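Local coordinates for protein glutamyl-tRNA(Gln) amidotransferase subunit C (Thermus thermophilus, PDB 3KFU) that serves as the small GatC-family subunit of a multi-chain amidotransferase, pairing two N-terminal helices with a long extended linker and a small C-terminal beta hairpin, at residues 5-9 / 34-39. Numbering follows the deposited sequence.
Sequences ELSPE and LKRILD
Where the first modelled residues run up to the N-cap of helix 8-17, a mixed apolar and ionic contact joins them to helix 24-42: L6 packs on L34 and L38, while E5 meets K35 and D39 in a salt-bridge network. Together these contacts seat the N-terminal lead-in on the second helix of the N-terminal pair. L6 lies closest to K35 in the backbone, the CA atoms 6.3 Å apart, and its CB points at the helix. CG anti to the backbone N (chi1 -178°) carries the fork towards the helix, and chi2 turns its CD2 branch onto it. CD2 rests on CB of L34, at 3.5 Å, and reaches CD1 of L38, one helical turn further on, at 3.9 Å, the L6 and L38 side chains crossing nearly at a right angle. L34 and L38 are buried, and both also pack against another protein chain, L38 on an aromatic side chain.

The charged half lies towards the chain's beginning. K35, bent at chi2 (63°) and extended beyond it, brings NZ to 3.7 Å from E5 OE1, a long salt bridge in which the two side chains cross steeply. The same NZ makes a weak hydrogen bond, also a salt bridge, to D39 OD1 at 3.5 Å within the helix. E5 and D39 run past each other in opposite senses with their carboxylate planes 19° apart, E5 OE2 coming to 3.6 Å from D39 OD1. Beyond L6, S7 OG accepts a weak hydrogen bond from L10 N, capping the start of helix 8-17.

NZ of K35 thus sits to one side of the carboxylate pair, in a triangle with E5 OE1 and D39 OD1, and probably offsets part of their repulsion; these long or weak ionic contacts lie at the exposed end, and L6 adds apolar packing.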
loop_
_atom_site.group_PDB
_atom_site.type_symbol
_atom_site.label_atom_id
_atom_site.label_comp_id
_atom_site.label_asym_id
_atom_site.label_seq_id
_atom_site.Cartn_x
_atom_site.Cartn_y
_atom_site.Cartn_z
ATOM N N GLU G 5 -28.431 7.134 35.977
ATOM C CA GLU G 5 -27.739 6.806 34.738
ATOM C C GLU G 5 -27.167 8.062 34.082
ATOM O O GLU G 5 -27.382 8.311 32.896
ATOM C CB GLU G 5 -28.677 6.077 33.769
ATOM C CG GLU G 5 -29.845 6.915 33.250
ATOM C CD GLU G 5 -30.950 7.101 34.272
ATOM O OE1 GLU G 5 -30.978 6.343 35.264
ATOM O OE2 GLU G 5 -31.791 8.006 34.080
ATOM N N LEU G 6 -26.432 8.849 34.860
ATOM C CA LEU G 6 -25.879 10.103 34.362
ATOM C C LEU G 6 -24.441 10.311 34.827
ATOM O O LEU G 6 -24.189 10.587 36.000
ATOM C CB LEU G 6 -26.757 11.275 34.802
ATOM C CG LEU G 6 -26.339 12.666 34.324
ATOM C CD1 LEU G 6 -26.172 12.689 32.815
ATOM C CD2 LEU G 6 -27.354 13.705 34.773
ATOM N N SER G 7 -23.500 10.180 33.896
ATOM C CA SER G 7 -22.082 10.306 34.214
ATOM C C SER G 7 -21.606 11.750 34.111
ATOM O O SER G 7 -22.152 12.534 33.335
ATOM C CB SER G 7 -21.248 9.420 33.285
ATOM O OG SER G 7 -21.307 9.885 31.947
ATOM N N PRO G 8 -20.580 12.103 34.898
ATOM C CA PRO G 8 -19.973 13.437 34.861
ATOM C C PRO G 8 -19.551 13.803 33.446
ATOM O O PRO G 8 -19.459 14.986 33.113
ATOM C CB PRO G 8 -18.738 13.278 35.748
ATOM C CG PRO G 8 -19.103 12.194 36.697
ATOM C CD PRO G 8 -19.949 11.238 35.910
ATOM N N GLU G 9 -19.295 12.787 32.628
ATOM C CA GLU G 9 -18.920 12.992 31.235
ATOM C C GLU G 9 -20.086 13.555 30.434
ATOM O O GLU G 9 -19.913 14.464 29.623
ATOM C CB GLU G 9 -18.432 11.683 30.605
ATOM C CG GLU G 9 -17.029 11.267 31.024
ATOM C CD GLU G 9 -16.937 10.897 32.491
ATOM O OE1 GLU G 9 -17.972 10.516 33.077
ATOM O OE2 GLU G 9 -15.829 10.988 33.060
ATOM N N LEU G 34 -29.865 16.972 38.349
ATOM C CA LEU G 34 -30.154 16.315 37.077
ATOM C C LEU G 34 -30.476 14.830 37.239
ATOM O O LEU G 34 -31.381 14.310 36.589
ATOM C CB LEU G 34 -28.987 16.497 36.105
ATOM C CG LEU G 34 -28.987 17.773 35.263
ATOM C CD1 LEU G 34 -29.958 17.644 34.104
ATOM C CD2 LEU G 34 -29.312 18.997 36.112
ATOM N N LYS G 35 -29.729 14.151 38.103
ATOM C CA LYS G 35 -29.973 12.740 38.375
ATOM C C LYS G 35 -31.407 12.522 38.836
ATOM O O LYS G 35 -32.165 11.786 38.207
ATOM C CB LYS G 35 -28.996 12.219 39.431
ATOM C CG LYS G 35 -29.362 10.861 40.014
ATOM C CD LYS G 35 -29.341 9.764 38.961
ATOM C CE LYS G 35 -29.675 8.413 39.577
ATOM N NZ LYS G 35 -29.708 7.323 38.565
ATOM N N ARG G 36 -31.774 13.174 39.936
ATOM C CA ARG G 36 -33.116 13.049 40.496
ATOM C C ARG G 36 -34.200 13.395 39.479
ATOM O O ARG G 36 -35.199 12.688 39.360
ATOM C CB ARG G 36 -33.264 13.928 41.741
ATOM C CG ARG G 36 -32.742 13.291 43.024
ATOM C CD ARG G 36 -32.948 14.206 44.222
ATOM N NE ARG G 36 -32.056 15.361 44.182
ATOM C CZ ARG G 36 -32.038 16.324 45.097
ATOM N NH1 ARG G 36 -32.871 16.275 46.129
ATOM N NH2 ARG G 36 -31.189 17.337 44.981
ATOM N N ILE G 37 -33.997 14.485 38.750
ATOM C CA ILE G 37 -34.964 14.931 37.755
ATOM C C ILE G 37 -35.126 13.918 36.622
ATOM O O ILE G 37 -36.244 13.567 36.254
ATOM C CB ILE G 37 -34.572 16.299 37.174
ATOM C CG1 ILE G 37 -34.593 17.363 38.273
ATOM C CG2 ILE G 37 -35.505 16.687 36.044
ATOM C CD1 ILE G 37 -34.236 18.752 37.790
ATOM N N LEU G 38 -34.010 13.445 36.078
ATOM C CA LEU G 38 -34.052 12.482 34.982
ATOM C C LEU G 38 -34.656 11.150 35.411
ATOM O O LEU G 38 -35.111 10.370 34.578
ATOM C CB LEU G 38 -32.660 12.268 34.389
ATOM C CG LEU G 38 -32.075 13.479 33.663
ATOM C CD1 LEU G 38 -30.759 13.120 32.991
ATOM C CD2 LEU G 38 -33.063 14.008 32.644
ATOM N N ASP G 39 -34.650 10.890 36.714
ATOM C CA ASP G 39 -35.287 9.692 37.250
ATOM C C ASP G 39 -36.793 9.898 37.314
ATOM O O ASP G 39 -37.569 9.028 36.922
ATOM C CB ASP G 39 -34.740 9.357 38.639
ATOM C CG ASP G 39 -33.394 8.658 38.584
ATOM O OD1 ASP G 39 -32.752 8.676 37.513
ATOM O OD2 ASP G 39 -32.978 8.092 39.618
#